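PDB 5EZ7: probable FAD-dependent oxidoreductase PA4991 from Pseudomonas aeruginosa PAO1, which binds one FAD per subunit and probably works as an FAD-dependent oxidoreductase of the DAO family, although its physiological substrate is unknown. Local coordinates for residues Leu35-Ser38 with Ala39-Gly43; Ala208-Glu211 with Ala212-Arg215. All coordinates share one frame; numbering follows the deposited sequence.

Contact 1 (Leu35-Ser38 with Ala39-Gly43); sequences LVES and ASLGG. With FAD (flavin-adenine dinucleotide), chain B.
Glu37, the last residue of strand 33-37, turns its carboxylate back to meet the chain that follows it. Four hydrogen bonds tie this group to the backbone and the ribose of FAD. Glu37 OE1 accepts Ala39 N at 2.9 Å through its anti lone pair, on the side away from the other carboxylate oxygen. The same OE1 accepts the ribose hydroxyl O2B of FAD at a very short 2.4 Å, while Glu37 OE2 takes the neighbouring hydroxyl O3B at 2.8 Å. Gly15 N, in the loop after strand 10-13, also donates to OE2. With CG anti to the backbone N (chi1 163°) and a bend at chi2 (71°), the chain sets both carboxylate oxygens before the diol. Within the backbone, a type II turn from Ser40 to Gly43 is closed by Gly43 N bonding to Ser40 O at 3.0 Å.

The nonpolar contact is looser: Leu41 CD2 lies alongside Glu37 CB at 4.1 Å, and both side chains also touch Pro380. Separately, Ser38 OG makes a van der Waals approach to the adenine, 3.2 Å from C4A of FAD.

An acid ending the second strand of a Rossmann-type sheet and gripping the adenosine ribose is a hallmark of such dinucleotide-binding folds. Here the four donors should stabilise the buried carboxylate's negative charge and fix its rotation.

Contact 2 (Ala208-Glu211 with Ala212-Arg215); sequences AGNE and ALLR. With FAD (flavin-adenine dinucleotide), chain B.
Glu211 and Arg215, one helical turn apart, run side by side with their ends pointing the same way. The Glu211 chain has CG anti to the backbone N (chi1 -172°) and stays extended beyond it, whereas that of Arg215 bends at chi3 to bring the guanidinium across. Glu211 CG comes over one face of this group, 3.3 Å above its plane and offset toward the rim. Carboxylate and guanidinium planes are 29° apart, and the salt bridge runs from Glu211 OE1 to Arg215 NH2 at a long 3.5 Å. The other oxygen, OE2, makes a second salt bridge with Arg226 of strand 224-236, so the carboxylate is shared by two arginines.

Leu213 and Leu214 leave the helix in other directions. The Leu213 branch passes beside Gly209 O and reaches the adenine amino group, its CG lying 3.8 Å from FAD N6A. Leu214 packs its CG at 3.2 Å from Asn210 O and continues to Leu339 and Val341 of strand 339-343. Asn210 turns away from the following residues, and its OD1 accepts the N-H of Ala206.

The i to i+4 backbone bonds include Leu213 N to Gly209 O, long at 3.3 Å but straight, and Leu214 N to Asn210 O at 2.9 Å. A water accepts from Ala212 N and donates to Ala208 O, bridging the two. Gly209 CA sits 3.5 Å from FAD N7A; having no side chain, this glycine lets the backbone lie against the adenine edge there. A glycine-containing turn after strand 201-204, leading into helix 210-216 beside the adenine, is consistent with the strand-turn-helix units of Rossmann-type dinucleotide-binding domains.

In the fold
Both contacts belong to the FAD-binding part of the fold, built on the mixed six-stranded sheet in which strand 10-13 lies between strands 33-37 and 201-204. Contact 1 comes first in the chain, at the end of strand 33-37, and contact 2 follows much later, where strand 201-204 gives way to helix 210-216. Their centres are 14 Å apart and their nearest atoms about 7 Å, so they do not touch; the adenosine part of FAD joins them. Contact 1 approaches the ribose and one part of the adenine, contact 2 the adenine at N7A and N6A. Two segments distant in sequence therefore help shape the same end of the cofactor pocket.

Contact 1 (Leu35-Ser38 with Ala39-Gly43)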
# COMPACT_ATOMS: atom_id res chain seq x y z
N LEU A 35 -10.43 5.92 -13.15
CA LEU A 35 -9.82 4.86 -12.35
C LEU A 35 -10.87 3.82 -12.05
O LEU A 35 -11.89 4.11 -11.42
CB LEU A 35 -9.24 5.40 -11.05
CG LEU A 35 -8.34 4.44 -10.26
CD1 LEU A 35 -7.48 5.18 -9.23
CD2 LEU A 35 -9.12 3.34 -9.55
N VAL A 36 -10.57 2.60 -12.46
CA VAL A 36 -11.51 1.50 -12.45
C VAL A 36 -11.09 0.55 -11.36
O VAL A 36 -9.93 0.14 -11.34
CB VAL A 36 -11.52 0.75 -13.81
CG1 VAL A 36 -12.48 -0.44 -13.77
CG2 VAL A 36 -11.95 1.69 -14.92
N GLU A 37 -12.03 0.22 -10.48
CA GLU A 37 -11.81 -0.72 -9.35
C GLU A 37 -12.98 -1.71 -9.29
O GLU A 37 -14.14 -1.31 -9.40
CB GLU A 37 -11.69 0.07 -8.04
CG GLU A 37 -11.87 -0.76 -6.78
CD GLU A 37 -10.68 -1.68 -6.56
OE1 GLU A 37 -10.89 -2.94 -6.47
OE2 GLU A 37 -9.56 -1.10 -6.46
N SER A 38 -12.66 -2.98 -9.13
CA SER A 38 -13.63 -4.08 -9.23
C SER A 38 -14.18 -4.49 -7.85
O SER A 38 -15.18 -5.20 -7.75
CB SER A 38 -12.99 -5.28 -9.96
OG SER A 38 -11.77 -5.68 -9.31
N ALA A 39 -13.53 -4.05 -6.79
CA ALA A 39 -14.00 -4.32 -5.44
C ALA A 39 -13.91 -3.02 -4.66
O ALA A 39 -14.52 -2.06 -5.04
CB ALA A 39 -13.21 -5.48 -4.76
N SER A 40 -13.13 -2.96 -3.59
CA SER A 40 -13.13 -1.79 -2.77
C SER A 40 -11.76 -1.14 -2.80
O SER A 40 -10.73 -1.82 -2.87
CB SER A 40 -13.57 -2.15 -1.36
OG SER A 40 -12.70 -3.08 -0.78
N LEU A 41 -11.76 0.18 -2.79
CA LEU A 41 -10.53 0.93 -2.85
C LEU A 41 -9.66 0.67 -1.61
O LEU A 41 -10.15 0.70 -0.49
CB LEU A 41 -10.81 2.42 -2.89
CG LEU A 41 -11.67 3.00 -3.97
CD1 LEU A 41 -12.10 4.40 -3.56
CD2 LEU A 41 -10.91 2.98 -5.26
N GLY A 42 -8.38 0.46 -1.85
CA GLY A 42 -7.45 0.04 -0.81
C GLY A 42 -7.58 -1.42 -0.35
O GLY A 42 -6.86 -1.84 0.54
N GLY A 43 -8.46 -2.20 -0.97
CA GLY A 43 -8.91 -3.48 -0.41
C GLY A 43 -8.07 -4.73 -0.74
O GLY A 43 -8.40 -5.85 -0.31
PA FAD B . -3.23 -3.31 -4.07
O1A FAD B . -3.32 -2.51 -2.81
O2A FAD B . -3.31 -4.81 -4.04
O5B FAD B . -4.34 -2.73 -5.05
C5B FAD B . -4.71 -3.38 -6.25
C4B FAD B . -6.14 -2.98 -6.51
O4B FAD B . -6.54 -3.44 -7.81
C3B FAD B . -7.10 -3.58 -5.47
O3B FAD B . -7.87 -2.56 -4.83
C2B FAD B . -7.95 -4.53 -6.29
O2B FAD B . -9.30 -4.66 -5.84
C1B FAD B . -7.86 -3.93 -7.70
N9A FAD B . -8.08 -4.91 -8.76
C8A FAD B . -7.57 -6.16 -8.82
N7A FAD B . -8.00 -6.77 -9.94
C5A FAD B . -8.77 -5.92 -10.61
C6A FAD B . -9.53 -5.96 -11.87
N6A FAD B . -9.50 -7.08 -12.61
N1A FAD B . -10.22 -4.87 -12.24
C2A FAD B . -10.24 -3.76 -11.48
N3A FAD B . -9.57 -3.65 -10.32
C4A FAD B . -8.83 -4.68 -9.84
N1 FAD B . 4.76 -1.47 2.23
C2 FAD B . 5.34 -0.46 2.92
O2 FAD B . 5.93 0.45 2.30
N3 FAD B . 5.30 -0.40 4.27
C4 FAD B . 4.69 -1.33 5.00
O4 FAD B . 4.66 -1.24 6.25
C4X FAD B . 4.04 -2.45 4.32
N5 FAD B . 3.42 -3.42 5.02
C5X FAD B . 2.82 -4.44 4.38
C6 FAD B . 2.17 -5.41 5.13
C7 FAD B . 1.53 -6.47 4.52
C7M FAD B . 0.83 -7.50 5.35
C8 FAD B . 1.52 -6.56 3.04
C8M FAD B . 0.83 -7.69 2.30
C9 FAD B . 2.18 -5.60 2.29
C9A FAD B . 2.83 -4.53 2.90
N10 FAD B . 3.51 -3.51 2.16
C10 FAD B . 4.11 -2.46 2.85
C1' FAD B . 3.54 -3.52 0.70
C2' FAD B . 2.32 -2.77 0.20
O2' FAD B . 1.14 -3.15 0.93
C3' FAD B . 2.12 -2.99 -1.29
O3' FAD B . 3.40 -2.85 -1.95
C4' FAD B . 1.14 -1.97 -1.87
O4' FAD B . 0.06 -1.72 -0.97
C5' FAD B . 0.56 -2.45 -3.18
O5' FAD B . -0.23 -1.40 -3.75
P FAD B . -1.05 -1.68 -5.10
O1P FAD B . -2.02 -0.55 -5.31
O2P FAD B . -0.04 -2.02 -6.13
O3P FAD B . -1.80 -3.07 -4.77

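Contact 2 (Ala208-Glu211 with Ala212-Arg215)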
# COMPACT_ATOMS: atom_id res chain seq x y z
N ALA A 208 -2.24 -7.97 -7.37
CA ALA A 208 -2.39 -9.37 -7.74
C ALA A 208 -3.31 -9.58 -8.92
O ALA A 208 -3.19 -10.57 -9.64
CB ALA A 208 -2.94 -10.18 -6.53
N GLY A 209 -4.26 -8.68 -9.10
CA GLY A 209 -5.08 -8.74 -10.29
C GLY A 209 -4.36 -8.47 -11.61
O GLY A 209 -4.94 -8.76 -12.66
N ASN A 210 -3.14 -7.90 -11.58
CA ASN A 210 -2.40 -7.66 -12.85
C ASN A 210 -2.18 -8.91 -13.69
O ASN A 210 -2.22 -8.83 -14.92
CB ASN A 210 -1.05 -6.96 -12.64
CG ASN A 210 -1.17 -5.46 -12.46
OD1 ASN A 210 -2.22 -4.86 -12.70
ND2 ASN A 210 -0.08 -4.83 -11.98
N GLU A 211 -1.96 -10.06 -13.04
CA GLU A 211 -1.70 -11.30 -13.79
C GLU A 211 -2.85 -11.66 -14.80
O GLU A 211 -2.62 -11.79 -16.00
CB GLU A 211 -1.42 -12.44 -12.82
CG GLU A 211 -0.94 -13.74 -13.46
CD GLU A 211 -0.57 -14.78 -12.42
OE1 GLU A 211 0.58 -15.23 -12.39
OE2 GLU A 211 -1.44 -15.12 -11.58
N ALA A 212 -4.07 -11.81 -14.28
CA ALA A 212 -5.29 -12.12 -15.10
C ALA A 212 -5.68 -11.01 -16.09
O ALA A 212 -6.19 -11.29 -17.17
CB ALA A 212 -6.47 -12.42 -14.17
N LEU A 213 -5.47 -9.75 -15.73
CA LEU A 213 -5.63 -8.66 -16.71
C LEU A 213 -4.64 -8.77 -17.89
O LEU A 213 -5.01 -8.53 -19.05
CB LEU A 213 -5.47 -7.31 -16.06
CG LEU A 213 -6.66 -6.90 -15.19
CD1 LEU A 213 -6.25 -5.77 -14.26
CD2 LEU A 213 -7.82 -6.49 -16.06
N LEU A 214 -3.38 -9.10 -17.60
CA LEU A 214 -2.43 -9.34 -18.66
C LEU A 214 -2.90 -10.48 -19.56
O LEU A 214 -2.88 -10.33 -20.77
CB LEU A 214 -1.01 -9.56 -18.14
CG LEU A 214 -0.39 -8.31 -17.52
CD1 LEU A 214 0.87 -8.71 -16.80
CD2 LEU A 214 -0.06 -7.23 -18.55
N ARG A 215 -3.39 -11.58 -18.97
CA ARG A 215 -3.88 -12.71 -19.80
C ARG A 215 -5.06 -12.31 -20.67
O ARG A 215 -5.11 -12.69 -21.83
CB ARG A 215 -4.26 -13.93 -18.97
CG ARG A 215 -3.14 -14.97 -18.90
CD ARG A 215 -3.38 -15.99 -17.80
NE ARG A 215 -2.17 -16.25 -17.00
CZ ARG A 215 -2.13 -16.56 -15.70
NH1 ARG A 215 -3.23 -16.63 -14.93
NH2 ARG A 215 -0.94 -16.79 -15.14
PA FAD B . -3.23 -3.31 -4.07
O1A FAD B . -3.32 -2.51 -2.81
O2A FAD B . -3.31 -4.81 -4.04
O5B FAD B . -4.34 -2.73 -5.05
C5B FAD B . -4.71 -3.38 -6.25
C4B FAD B . -6.14 -2.98 -6.51
O4B FAD B . -6.54 -3.44 -7.81
C3B FAD B . -7.10 -3.58 -5.47
O3B FAD B . -7.87 -2.56 -4.83
C2B FAD B . -7.95 -4.53 -6.29
O2B FAD B . -9.30 -4.66 -5.84
C1B FAD B . -7.86 -3.93 -7.70
N9A FAD B . -8.08 -4.91 -8.76
C8A FAD B . -7.57 -6.16 -8.82
N7A FAD B . -8.00 -6.77 -9.94
C5A FAD B . -8.77 -5.92 -10.61
C6A FAD B . -9.53 -5.96 -11.87
N6A FAD B . -9.50 -7.08 -12.61
N1A FAD B . -10.22 -4.87 -12.24
C2A FAD B . -10.24 -3.76 -11.48
N3A FAD B . -9.57 -3.65 -10.32
C4A FAD B . -8.83 -4.68 -9.84
N1 FAD B . 4.76 -1.47 2.23
C2 FAD B . 5.34 -0.46 2.92
O2 FAD B . 5.93 0.45 2.30
N3 FAD B . 5.30 -0.40 4.27
C4 FAD B . 4.69 -1.33 5.00
O4 FAD B . 4.66 -1.24 6.25
C4X FAD B . 4.04 -2.45 4.32
N5 FAD B . 3.42 -3.42 5.02
C5X FAD B . 2.82 -4.44 4.38
C6 FAD B . 2.17 -5.41 5.13
C7 FAD B . 1.53 -6.47 4.52
C7M FAD B . 0.83 -7.50 5.35
C8 FAD B . 1.52 -6.56 3.04
C8M FAD B . 0.83 -7.69 2.30
C9 FAD B . 2.18 -5.60 2.29
C9A FAD B . 2.83 -4.53 2.90
N10 FAD B . 3.51 -3.51 2.16
C10 FAD B . 4.11 -2.46 2.85
C1' FAD B . 3.54 -3.52 0.70
C2' FAD B . 2.32 -2.77 0.20
O2' FAD B . 1.14 -3.15 0.93
C3' FAD B . 2.12 -2.99 -1.29
O3' FAD B . 3.40 -2.85 -1.95
C4' FAD B . 1.14 -1.97 -1.87
O4' FAD B . 0.06 -1.72 -0.97
C5' FAD B . 0.56 -2.45 -3.18
O5' FAD B . -0.23 -1.40 -3.75
P FAD B . -1.05 -1.68 -5.10
O1P FAD B . -2.02 -0.55 -5.31
O2P FAD B . -0.04 -2.02 -6.13
O3P FAD B . -1.80 -3.07 -4.77
O HOH W 1 -4.52 -11.98 -11.37